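Local coordinates for protein glutamate--tRNA ligase (Methanothermobacter thermautotrophicus, PDB 3AII) that probably attaches glutamate to tRNA in an ATP-dependent two-step reaction, as a non-discriminating archaeal synthetase of class I, at residues P272-N275 and F276-V280; E301-E304 and Y305-H309; V529-E532 and R533-F536. All blocks are in the same frame, centred on the assembly; numbering follows the deposited sequence. Where two conformers were deposited one is given.

Overall arrangement
Contacts 1 and 2 are neighbours in the catalytic region, their centres about 11 Å apart, each lying along a helix: residues 272-280 at the start of helix 274-284, residues 301-309 on helix 299-310. The two helices touch, and a hydrogen bond between the side-chain amides of Asn275 and Gln303 joins them. Contact 1 is mostly buried, whereas contact 2 turns one side inward and the other toward solvent. Contact 3, about 49 Å from contact 1 centre to centre, is a mostly buried beta hairpin of the anticodon-binding part. Helical backbone bonds run through the first two; contact 1 adds apolar touches, contact 2 lays side chains against carbonyls, and contact 3 has a bulge, an amide stacked on a ring and a buried carboxylate paired with two arginines.

Contact 1 of 3, residues P272-N275 and F276-V280; sequences PMMN and FSVAV
Pro272 meets Phe276 and Ser277 just where the chain turns from strand into helix. The proline CB lies 4.1 Å from Phe276 CD2, at the edge of the ring and near its plane, while Pro272 CB and Ser277 CB are 4.0 Å apart, so the pyrrolidine rests in the angle between the two side chains. Phe276 carries its CG anti to the backbone N (chi1 -179°), which sets the ring beside its own carbonyl carbon and lets only the CD2 edge border the proline; one ring face is met by Val280 CG2 a turn further on. Met274 and Val278 make the second apolar touch. Their side chains cross at a slant, the bent methionine bringing Met274 CE to 3.8 Å from Val278 CG2, though Met274 was modelled in two conformers.

Behind these side chains stands the first turn of the helix. Met273 occupies the N-cap position, and its carbonyl O takes a straight bond from Ser277 N at 3.1 Å and a weak one from Phe276 N. Val278 N follows with a 2.8 Å bond to Met274 O. Met274 O also receives a weak bond from Ser277 OG (3.3 Å), whose chi1 of 61° tucks the hydroxyl back over the preceding turn. Asn275 looks away from this cluster, toward Gln303.

Pro272 closes strand 270-272, and the turn built here starts helix 274-284. Helix 172-184 packs on one flank, through Tyr175 against Pro272 and Ser277 and through Thr179 against Phe276. Strand 252-256 meets Met273 and Phe276, and helix 299-310 receives Asn275, Val278 and Ala279, placing this helix start between a sheet and two other helices.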
loop_
_atom_site.group_PDB
_atom_site.type_symbol
_atom_site.label_atom_id
_atom_site.label_comp_id
_atom_site.label_asym_id
_atom_site.label_seq_id
_atom_site.Cartn_x
_atom_site.Cartn_y
_atom_site.Cartn_z
ATOM N N PRO A 272 -12.993 19.165 14.219
ATOM C CA PRO A 272 -12.675 18.251 15.315
ATOM C C PRO A 272 -11.269 17.692 15.177
ATOM O O PRO A 272 -10.742 17.514 14.059
ATOM C CB PRO A 272 -13.700 17.123 15.135
ATOM C CG PRO A 272 -13.908 17.078 13.657
ATOM C CD PRO A 272 -13.911 18.553 13.245
ATOM N N MET A 273 -10.658 17.429 16.324
ATOM C CA MET A 273 -9.432 16.653 16.374
ATOM C C MET A 273 -9.780 15.179 16.349
ATOM O O MET A 273 -10.891 14.776 16.748
ATOM C CB MET A 273 -8.630 16.983 17.631
ATOM C CG MET A 273 -8.193 18.428 17.704
ATOM S SD MET A 273 -7.123 18.846 16.323
ATOM C CE MET A 273 -5.597 18.041 16.800
ATOM N N MET A 274 -8.828 14.389 15.853
ATOM C CA MET A 274 -9.042 12.972 15.598
ATOM C C MET A 274 -9.662 12.208 16.781
ATOM O O MET A 274 -10.622 11.450 16.607
ATOM C CB MET A 274 -7.727 12.322 15.143
ATOM C CG MET A 274 -7.920 11.150 14.202
ATOM S SD MET A 274 -7.106 9.687 14.838
ATOM C CE MET A 274 -7.628 9.821 16.536
ATOM N N ASN A 275 -9.127 12.391 17.981
ATOM C CA ASN A 275 -9.635 11.613 19.101
ATOM C C ASN A 275 -11.094 11.892 19.454
ATOM O O ASN A 275 -11.778 11.020 19.982
ATOM C CB ASN A 275 -8.723 11.746 20.324
ATOM C CG ASN A 275 -7.455 10.933 20.167
ATOM O OD1 ASN A 275 -6.337 11.455 20.233
ATOM N ND2 ASN A 275 -7.626 9.647 19.926
ATOM N N PHE A 276 -11.566 13.104 19.162
ATOM C CA PHE A 276 -12.963 13.439 19.374
ATOM C C PHE A 276 -13.842 12.831 18.280
ATOM O O PHE A 276 -14.835 12.157 18.570
ATOM C CB PHE A 276 -13.184 14.965 19.432
ATOM C CG PHE A 276 -14.639 15.357 19.682
ATOM C CD1 PHE A 276 -15.223 15.186 20.928
ATOM C CD2 PHE A 276 -15.416 15.867 18.648
ATOM C CE1 PHE A 276 -16.564 15.532 21.139
ATOM C CE2 PHE A 276 -16.745 16.192 18.831
ATOM C CZ PHE A 276 -17.324 16.055 20.098
ATOM N N SER A 277 -13.517 13.104 17.022
ATOM C CA SER A 277 -14.363 12.614 15.936
ATOM C C SER A 277 -14.385 11.089 15.878
ATOM O O SER A 277 -15.428 10.508 15.593
ATOM C CB SER A 277 -13.932 13.191 14.590
ATOM O OG SER A 277 -12.595 12.802 14.290
ATOM N N VAL A 278 -13.257 10.453 16.193
ATOM C CA VAL A 278 -13.187 8.983 16.175
ATOM C C VAL A 278 -14.124 8.395 17.244
ATOM O O VAL A 278 -14.915 7.482 16.973
ATOM C CB VAL A 278 -11.737 8.477 16.357
ATOM C CG1 VAL A 278 -11.706 6.991 16.696
ATOM C CG2 VAL A 278 -10.928 8.749 15.107
ATOM N N ALA A 279 -14.042 8.917 18.461
ATOM C CA ALA A 279 -14.891 8.427 19.546
ATOM C C ALA A 279 -16.363 8.640 19.246
ATOM O O ALA A 279 -17.179 7.739 19.427
ATOM C CB ALA A 279 -14.524 9.109 20.864
ATOM N N VAL A 280 -16.719 9.843 18.803
ATOM C CA VAL A 280 -18.110 10.129 18.479
ATOM C C VAL A 280 -18.625 9.184 17.374
ATOM O O VAL A 280 -19.734 8.624 17.470
ATOM C CB VAL A 280 -18.302 11.618 18.072
ATOM C CG1 VAL A 280 -19.701 11.840 17.493
ATOM C CG2 VAL A 280 -18.096 12.539 19.287
#

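Contact 2 of 3, residues E301-E304 and Y305-H309; sequences EKQE and YLYRH
Tyr305 leans back over the preceding turn, bringing its ring against the carbonyls of Glu301 and Lys302. Tyr305 CD1 comes to 3.2 Å from Glu301 O, which approaches obliquely, while Lys302 O sits at the ring edge, in its plane. The CG of the tyrosine is anti to its carbonyl carbon (chi1 -73°), a setting that directs the ring toward the earlier residues. Its backbone N makes a weak bond to Lys302 O, an oxygen that also has a weak bond from Trp251 NE1.

Leu306, next along and modelled in two conformers, turns to the buried side, where it packs on Trp251, Ala279 and Leu182. Leu306 CB lies 3.3 Å from Gln303 O, and the leucine N gives that oxygen a weak bond.

Tyr307 N makes the straighter bond to Gln303 O, 3.2 Å long with an angle of 166° at the hydrogen. Tyr307 and Gln303 run side by side in the same direction, the amide plane 29° from the ring plane and Gln303 NE2 4.2 Å from Tyr307 CE2. The amide is oriented by its other end, where Gln303 OE1 accepts from Asn275 ND2 on helix 274-284.

Arg308 N bonds to Glu304 O at 2.9 Å. The arginine side chain, modelled in two conformers, starts out alongside this same carbonyl, bends only further out and heads for solvent. The carboxylate of Glu304 reaches back instead, pairing through OE2 with Arg300.

His309 continues the pattern with a backbone bond to Tyr305 O, and its NE2 is hydrogen-bonded to Lys238 O. With Leu306 inward and Arg308 outward, helix 299-310 is a plain amphipathic alpha helix, packed on helix 274-284 in the class I catalytic region.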
loop_
_atom_site.group_PDB
_atom_site.type_symbol
_atom_site.label_atom_id
_atom_site.label_comp_id
_atom_site.label_asym_id
_atom_site.label_seq_id
_atom_site.Cartn_x
_atom_site.Cartn_y
_atom_site.Cartn_z
ATOM N N GLU A 301 -6.621 5.941 25.725
ATOM C CA GLU A 301 -6.715 6.598 27.022
ATOM C C GLU A 301 -7.405 7.962 26.923
ATOM O O GLU A 301 -8.176 8.339 27.794
ATOM C CB GLU A 301 -5.322 6.773 27.632
ATOM C CG GLU A 301 -4.669 5.493 28.108
ATOM C CD GLU A 301 -3.266 5.733 28.634
ATOM O OE1 GLU A 301 -3.131 6.207 29.783
ATOM O OE2 GLU A 301 -2.297 5.452 27.895
ATOM N N LYS A 302 -7.112 8.705 25.861
ATOM C CA LYS A 302 -7.738 10.012 25.673
ATOM C C LYS A 302 -9.236 9.874 25.414
ATOM O O LYS A 302 -10.054 10.571 26.016
ATOM C CB LYS A 302 -7.067 10.758 24.516
ATOM C CG LYS A 302 -5.607 11.097 24.775
ATOM C CD LYS A 302 -4.976 11.738 23.549
ATOM C CE LYS A 302 -3.559 12.198 23.837
ATOM N NZ LYS A 302 -2.889 12.706 22.605
ATOM N N GLN A 303 -9.592 8.971 24.504
ATOM C CA GLN A 303 -10.993 8.789 24.140
ATOM C C GLN A 303 -11.853 8.266 25.283
ATOM O O GLN A 303 -13.031 8.613 25.400
ATOM C CB GLN A 303 -11.092 7.847 22.943
ATOM C CG GLN A 303 -10.361 8.371 21.716
ATOM C CD GLN A 303 -10.420 7.404 20.549
ATOM O OE1 GLN A 303 -9.591 7.463 19.641
ATOM N NE2 GLN A 303 -11.397 6.507 20.572
ATOM N N GLU A 304 -11.268 7.429 26.130
ATOM C CA GLU A 304 -11.998 6.895 27.276
ATOM C C GLU A 304 -12.712 7.987 28.093
ATOM O O GLU A 304 -13.829 7.786 28.564
ATOM C CB GLU A 304 -11.069 6.048 28.151
ATOM C CG GLU A 304 -10.722 4.702 27.530
ATOM C CD GLU A 304 -9.675 3.928 28.313
ATOM O OE1 GLU A 304 -9.126 4.470 29.300
ATOM O OE2 GLU A 304 -9.397 2.771 27.932
ATOM N N TYR A 305 -12.093 9.160 28.216
ATOM C CA TYR A 305 -12.702 10.276 28.947
ATOM C C TYR A 305 -13.967 10.801 28.288
ATOM O O TYR A 305 -14.908 11.212 28.959
ATOM C CB TYR A 305 -11.704 11.424 29.121
ATOM C CG TYR A 305 -10.625 11.118 30.127
ATOM C CD1 TYR A 305 -9.392 10.620 29.723
ATOM C CD2 TYR A 305 -10.839 11.325 31.481
ATOM C CE1 TYR A 305 -8.408 10.328 30.643
ATOM C CE2 TYR A 305 -9.858 11.038 32.404
ATOM C CZ TYR A 305 -8.651 10.541 31.983
ATOM O OH TYR A 305 -7.676 10.256 32.905
ATOM N N LEU A 306 -13.973 10.786 26.960
ATOM C CA LEU A 306 -15.134 11.222 26.196
ATOM C C LEU A 306 -16.300 10.285 26.415
ATOM O O LEU A 306 -17.414 10.724 26.703
ATOM C CB LEU A 306 -14.815 11.239 24.704
ATOM C CG LEU A 306 -13.980 12.386 24.164
ATOM C CD1 LEU A 306 -13.719 12.137 22.689
ATOM C CD2 LEU A 306 -14.704 13.700 24.362
ATOM N N TYR A 307 -16.036 8.984 26.272
ATOM C CA TYR A 307 -17.059 7.961 26.473
ATOM C C TYR A 307 -17.613 8.100 27.888
ATOM O O TYR A 307 -18.813 8.098 28.099
ATOM C CB TYR A 307 -16.485 6.555 26.281
ATOM C CG TYR A 307 -16.255 6.136 24.840
ATOM C CD1 TYR A 307 -17.301 5.632 24.073
ATOM C CD2 TYR A 307 -14.997 6.237 24.264
ATOM C CE1 TYR A 307 -17.094 5.226 22.758
ATOM C CE2 TYR A 307 -14.776 5.839 22.930
ATOM C CZ TYR A 307 -15.837 5.341 22.196
ATOM O OH TYR A 307 -15.637 4.939 20.895
ATOM N N ARG A 308 -16.706 8.237 28.845
ATOM C CA ARG A 308 -17.063 8.460 30.245
ATOM C C ARG A 308 -18.035 9.622 30.429
ATOM O O ARG A 308 -19.129 9.480 31.012
ATOM C CB ARG A 308 -15.797 8.761 31.051
ATOM C CG ARG A 308 -14.983 7.556 31.459
ATOM C CD ARG A 308 -13.892 7.993 32.420
ATOM N NE ARG A 308 -14.351 9.070 33.296
ATOM C CZ ARG A 308 -13.587 9.669 34.203
ATOM N NH1 ARG A 308 -14.082 10.643 34.955
ATOM N NH2 ARG A 308 -12.330 9.287 34.360
ATOM N N HIS A 309 -17.627 10.789 29.946
ATOM C CA HIS A 309 -18.403 12.004 30.122
ATOM C C HIS A 309 -19.761 11.951 29.457
ATOM O O HIS A 309 -20.718 12.523 29.968
ATOM C CB HIS A 309 -17.637 13.222 29.599
ATOM C CG HIS A 309 -16.537 13.672 30.501
ATOM N ND1 HIS A 309 -16.698 13.785 31.866
ATOM C CD2 HIS A 309 -15.271 14.068 30.236
ATOM C CE1 HIS A 309 -15.573 14.219 32.405
ATOM N NE2 HIS A 309 -14.693 14.403 31.438
#

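Contact 3 of 3, residues V529-E532 and R533-F536; sequences VQLE and RFGF
Gln530 and Phe536 form an antiparallel non-hydrogen-bonded pair and Leu531 with Gly535 a hydrogen-bonded one, the two strands joined by a tight turn through Glu532 and Arg533. Leu531 N donates to Gly535 O at 2.8 Å; in return Leu531 O accepts from both Phe534 N and Gly535 N, each at 2.9 Å. Two residues thus face one, a classic beta bulge. The Phe534 bond closes a type II turn, with Arg533 at positive phi (64°). Gly535 is so extended that a CB would press against the carbonyl O of Phe534, and glycine suits the position for that reason.

On the Gln530 side of the sheet, the glutamine lies across the Phe536 ring. With its CG anti to the backbone N (chi1 -179°) and the chain extended, Gln530 CG stands over one face, 4.2 Å from the Phe536 ring centroid in a CH-pi contact, and the amide follows on, stacked with its plane 26° from that of the ring. Gln530 CB comes to 3.6 Å from Phe536 CE1. The backbone adds a CA-H...O contact, Phe536 CA approaching Val529 O at 3.2 Å.

At the bulge itself, Leu531 and Phe534 lie side by side, Leu531 CD1 being 4.1 Å from Phe534 CD2. Phe406 meets the Phe534 ring edge-to-face, and Val504 touches both residues, carrying the apolar packing into the neighbouring strands.

Glu532, buried at the turn, gives its carboxylate to two arginines outside the hairpin: OE1 pairs with Arg426 and OE2 with Arg438. These outside partners probably keep the carboxylate ionised, and they tie the hairpin tip to strands 422-427 and 437-442 by charge, while backbone hydrogen bonds, backed by the amide-on-ring packing, join its two strands.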
loop_
_atom_site.group_PDB
_atom_site.type_symbol
_atom_site.label_atom_id
_atom_site.label_comp_id
_atom_site.label_asym_id
_atom_site.label_seq_id
_atom_site.Cartn_x
_atom_site.Cartn_y
_atom_site.Cartn_z
ATOM N N VAL A 529 4.266 -12.414 -16.522
ATOM C CA VAL A 529 5.041 -13.486 -17.109
ATOM C C VAL A 529 6.317 -13.702 -16.324
ATOM O O VAL A 529 6.680 -12.900 -15.457
ATOM C CB VAL A 529 5.410 -13.162 -18.567
ATOM C CG1 VAL A 529 4.147 -12.940 -19.384
ATOM C CG2 VAL A 529 6.319 -11.925 -18.628
ATOM N N GLN A 530 6.970 -14.817 -16.616
ATOM C CA GLN A 530 8.304 -15.074 -16.112
ATOM C C GLN A 530 9.306 -14.870 -17.249
ATOM O O GLN A 530 9.301 -15.601 -18.256
ATOM C CB GLN A 530 8.417 -16.500 -15.560
ATOM C CG GLN A 530 9.797 -16.783 -15.000
ATOM C CD GLN A 530 9.886 -18.089 -14.232
ATOM O OE1 GLN A 530 8.970 -18.916 -14.266
ATOM N NE2 GLN A 530 10.987 -18.272 -13.519
ATOM N N LEU A 531 10.131 -13.839 -17.112
ATOM C CA LEU A 531 11.251 -13.640 -18.012
ATOM C C LEU A 531 12.369 -14.515 -17.465
ATOM O O LEU A 531 12.970 -14.211 -16.427
ATOM C CB LEU A 531 11.637 -12.160 -18.006
ATOM C CG LEU A 531 10.486 -11.240 -18.426
ATOM C CD1 LEU A 531 10.925 -9.776 -18.428
ATOM C CD2 LEU A 531 9.930 -11.634 -19.808
ATOM N N GLU A 532 12.613 -15.639 -18.134
ATOM C CA GLU A 532 13.421 -16.686 -17.533
ATOM C C GLU A 532 14.831 -16.204 -17.220
ATOM O O GLU A 532 15.434 -15.498 -18.024
ATOM C CB GLU A 532 13.480 -17.904 -18.439
ATOM C CG GLU A 532 12.099 -18.506 -18.699
ATOM C CD GLU A 532 12.189 -19.927 -19.179
ATOM O OE1 GLU A 532 12.626 -20.791 -18.388
ATOM O OE2 GLU A 532 11.830 -20.186 -20.340
ATOM N N ARG A 533 15.308 -16.585 -16.036
ATOM C CA ARG A 533 16.644 -16.197 -15.571
ATOM C C ARG A 533 16.779 -14.688 -15.387
ATOM O O ARG A 533 17.895 -14.165 -15.273
ATOM C CB ARG A 533 17.733 -16.720 -16.527
ATOM C CG ARG A 533 17.718 -18.236 -16.738
ATOM C CD ARG A 533 18.960 -18.747 -17.516
ATOM N NE ARG A 533 20.205 -18.580 -16.758
ATOM C CZ ARG A 533 21.114 -17.645 -17.009
ATOM N NH1 ARG A 533 22.208 -17.560 -16.258
ATOM N NH2 ARG A 533 20.940 -16.802 -18.014
ATOM N N PHE A 534 15.652 -13.979 -15.364
ATOM C CA PHE A 534 15.678 -12.537 -15.162
ATOM C C PHE A 534 14.706 -12.134 -14.041
ATOM O O PHE A 534 15.127 -11.614 -13.006
ATOM C CB PHE A 534 15.390 -11.809 -16.485
ATOM C CG PHE A 534 15.506 -10.309 -16.393
ATOM C CD1 PHE A 534 16.751 -9.698 -16.404
ATOM C CD2 PHE A 534 14.368 -9.515 -16.300
ATOM C CE1 PHE A 534 16.859 -8.312 -16.317
ATOM C CE2 PHE A 534 14.469 -8.125 -16.207
ATOM C CZ PHE A 534 15.718 -7.528 -16.223
ATOM N N GLY A 535 13.415 -12.401 -14.226
ATOM C CA GLY A 535 12.448 -12.161 -13.167
ATOM C C GLY A 535 11.010 -12.209 -13.653
ATOM O O GLY A 535 10.762 -12.302 -14.852
ATOM N N PHE A 536 10.066 -12.137 -12.721
ATOM C CA PHE A 536 8.652 -12.029 -13.081
ATOM C C PHE A 536 8.335 -10.571 -13.351
ATOM O O PHE A 536 8.925 -9.685 -12.729
ATOM C CB PHE A 536 7.775 -12.545 -11.949
ATOM C CG PHE A 536 7.919 -14.020 -11.709
ATOM C CD1 PHE A 536 7.098 -14.915 -12.360
ATOM C CD2 PHE A 536 8.889 -14.506 -10.847
ATOM C CE1 PHE A 536 7.224 -16.275 -12.142
ATOM C CE2 PHE A 536 9.026 -15.864 -10.633
ATOM C CZ PHE A 536 8.191 -16.749 -11.280
#